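Local coordinates for protein fructose-1,6-bisphosphatase (Pyrococcus furiosus, PDB 1XI6) that catalyses the hydrolysis of D-fructose 1,6-bisphosphate to D-fructose 6-phosphate and phosphate, with magnesium as cofactor, at residues E84-V89 / F114-P119. Numbering follows the deposited sequence.
Sequences ESEYTV and FKKDKP
Y87 and K115 form a non-hydrogen-bonded pair where two antiparallel strands meet, and their side chains run alongside each other on one face of the sheet. CE2 of the Y87 ring lies 3.5 Å from CG of K115, and the lysine methylenes follow the ring obliquely until CE reaches the phenol OH. K115 keeps CG anti to its own N (chi1 -175°), which sends the chain along the tyrosine before it bends near the end. E86 lies beside the same lysine, pointing the same way, and its OE2 makes a long salt bridge to K115 NZ at 3.7 Å. With an alanine in place of Y87 the ring and its OH are gone, and the K115 methylenes, left without that neighbour, would probably be freer to turn, letting the ammonium end swing. Beneath these side chains the backbones are zipped together: T88 and F114 exchange N-H···O bonds, the one from F114 N to T88 O (2.7 Å) nearly straight at 171°, while K116 N donates to E86 O where the strand runs into its turn. That turn, type II' from K115 to K118, reverses strand 108-115 into strand 118-126. On the opposite face, F114 packs edge-to-face with F237 and touches I216 of helix 208-219, while T88 OG1 is hydrogen-bonded to N72 of the adjoining strand. The contact thus joins the ends of two central strands of the large mixed sheet, one of which leads to D92, a probable magnesium ligand. Chemically, cohesion probably comes mainly from the three backbone bonds and from the aliphatic part of K115 lying along Y87, with the long salt bridge of E86 and K115 a likely minor addition.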
loop_
_atom_site.group_PDB
_atom_site.type_symbol
_atom_site.label_atom_id
_atom_site.label_comp_id
_atom_site.label_asym_id
_atom_site.label_seq_id
_atom_site.Cartn_x
_atom_site.Cartn_y
_atom_site.Cartn_z
ATOM N N GLU A 84 22.892 -1.442 -7.939
ATOM C CA GLU A 84 23.343 -2.831 -7.945
ATOM C C GLU A 84 23.344 -3.391 -6.517
ATOM O O GLU A 84 24.262 -4.126 -6.131
ATOM N N SER A 85 22.322 -3.027 -5.742
ATOM C CA SER A 85 22.226 -3.424 -4.345
ATOM C C SER A 85 21.409 -4.680 -4.203
ATOM O O SER A 85 20.460 -4.888 -4.956
ATOM C CB SER A 85 21.586 -2.317 -3.510
ATOM O OG SER A 85 21.522 -2.686 -2.137
ATOM N N GLU A 86 21.781 -5.503 -3.225
ATOM C CA GLU A 86 21.052 -6.730 -2.879
ATOM C C GLU A 86 19.607 -6.440 -2.464
ATOM O O GLU A 86 18.717 -7.278 -2.654
ATOM C CB GLU A 86 21.770 -7.464 -1.746
ATOM C CG GLU A 86 21.287 -8.893 -1.499
ATOM C CD GLU A 86 21.863 -9.506 -0.232
ATOM O OE1 GLU A 86 22.863 -8.980 0.319
ATOM O OE2 GLU A 86 21.311 -10.530 0.219
ATOM N N TYR A 87 19.397 -5.246 -1.907
ATOM C CA TYR A 87 18.114 -4.833 -1.366
ATOM C C TYR A 87 17.373 -3.805 -2.222
ATOM O O TYR A 87 17.973 -2.875 -2.771
ATOM C CB TYR A 87 18.310 -4.276 0.034
ATOM C CG TYR A 87 18.836 -5.261 1.054
ATOM C CD1 TYR A 87 20.156 -5.191 1.488
ATOM C CD2 TYR A 87 18.004 -6.251 1.605
ATOM C CE1 TYR A 87 20.651 -6.080 2.436
ATOM C CE2 TYR A 87 18.490 -7.150 2.557
ATOM C CZ TYR A 87 19.820 -7.059 2.969
ATOM O OH TYR A 87 20.327 -7.935 3.911
ATOM N N THR A 88 16.060 -3.979 -2.321
ATOM C CA THR A 88 15.203 -3.059 -3.063
ATOM C C THR A 88 14.066 -2.567 -2.169
ATOM O O THR A 88 13.356 -3.370 -1.563
ATOM C CB THR A 88 14.643 -3.717 -4.352
ATOM O OG1 THR A 88 15.729 -4.216 -5.136
ATOM C CG2 THR A 88 13.849 -2.721 -5.191
ATOM N N VAL A 89 13.914 -1.248 -2.092
ATOM C CA VAL A 89 12.830 -0.617 -1.350
ATOM C C VAL A 89 11.820 -0.008 -2.325
ATOM O O VAL A 89 12.155 0.891 -3.093
ATOM C CB VAL A 89 13.353 0.468 -0.372
ATOM C CG1 VAL A 89 12.249 0.944 0.535
ATOM C CG2 VAL A 89 14.482 -0.064 0.478
ATOM N N PHE A 114 12.696 -5.614 -0.118
ATOM C CA PHE A 114 13.059 -6.908 -0.685
ATOM C C PHE A 114 14.540 -7.194 -0.497
ATOM O O PHE A 114 15.381 -6.298 -0.626
ATOM C CB PHE A 114 12.707 -6.961 -2.168
ATOM C CG PHE A 114 11.240 -6.850 -2.452
ATOM C CD1 PHE A 114 10.601 -5.605 -2.451
ATOM C CD2 PHE A 114 10.492 -7.983 -2.742
ATOM C CE1 PHE A 114 9.232 -5.499 -2.722
ATOM C CE2 PHE A 114 9.124 -7.886 -3.014
ATOM C CZ PHE A 114 8.496 -6.642 -3.002
ATOM N N LYS A 115 14.836 -8.448 -0.169
ATOM C CA LYS A 115 16.189 -8.981 -0.232
ATOM C C LYS A 115 16.241 -9.829 -1.490
ATOM O O LYS A 115 15.721 -10.951 -1.518
ATOM C CB LYS A 115 16.501 -9.822 1.004
ATOM C CG LYS A 115 17.928 -10.304 1.060
ATOM C CD LYS A 115 18.182 -11.143 2.289
ATOM C CE LYS A 115 19.616 -10.985 2.749
ATOM N NZ LYS A 115 20.148 -12.248 3.329
ATOM N N LYS A 116 16.860 -9.278 -2.531
ATOM C CA LYS A 116 16.855 -9.882 -3.869
ATOM C C LYS A 116 15.424 -9.894 -4.420
ATOM O O LYS A 116 14.887 -8.828 -4.737
ATOM C CB LYS A 116 17.536 -11.271 -3.890
ATOM C CG LYS A 116 19.064 -11.225 -3.676
ATOM C CD LYS A 116 19.709 -12.611 -3.574
ATOM C CE LYS A 116 19.857 -13.083 -2.115
ATOM N NZ LYS A 116 20.377 -14.488 -2.003
ATOM N N ASP A 117 14.797 -11.062 -4.519
ATOM C CA ASP A 117 13.437 -11.141 -5.080
ATOM C C ASP A 117 12.356 -11.557 -4.067
ATOM O O ASP A 117 11.162 -11.522 -4.368
ATOM C CB ASP A 117 13.411 -12.032 -6.341
ATOM C CG ASP A 117 13.527 -11.222 -7.648
ATOM O OD1 ASP A 117 14.140 -10.126 -7.651
ATOM O OD2 ASP A 117 13.001 -11.682 -8.690
ATOM N N LYS A 118 12.777 -11.950 -2.870
ATOM C CA LYS A 118 11.837 -12.253 -1.800
ATOM C C LYS A 118 11.582 -10.987 -0.978
ATOM O O LYS A 118 12.540 -10.298 -0.602
ATOM C CB LYS A 118 12.358 -13.388 -0.908
ATOM N N PRO A 119 10.292 -10.656 -0.724
ATOM C CA PRO A 119 9.921 -9.640 0.264
ATOM C C PRO A 119 10.301 -10.077 1.672
ATOM O O PRO A 119 10.112 -11.239 2.018
ATOM C CB PRO A 119 8.399 -9.567 0.131
ATOM C CG PRO A 119 8.000 -10.871 -0.440
ATOM C CD PRO A 119 9.100 -11.217 -1.386
#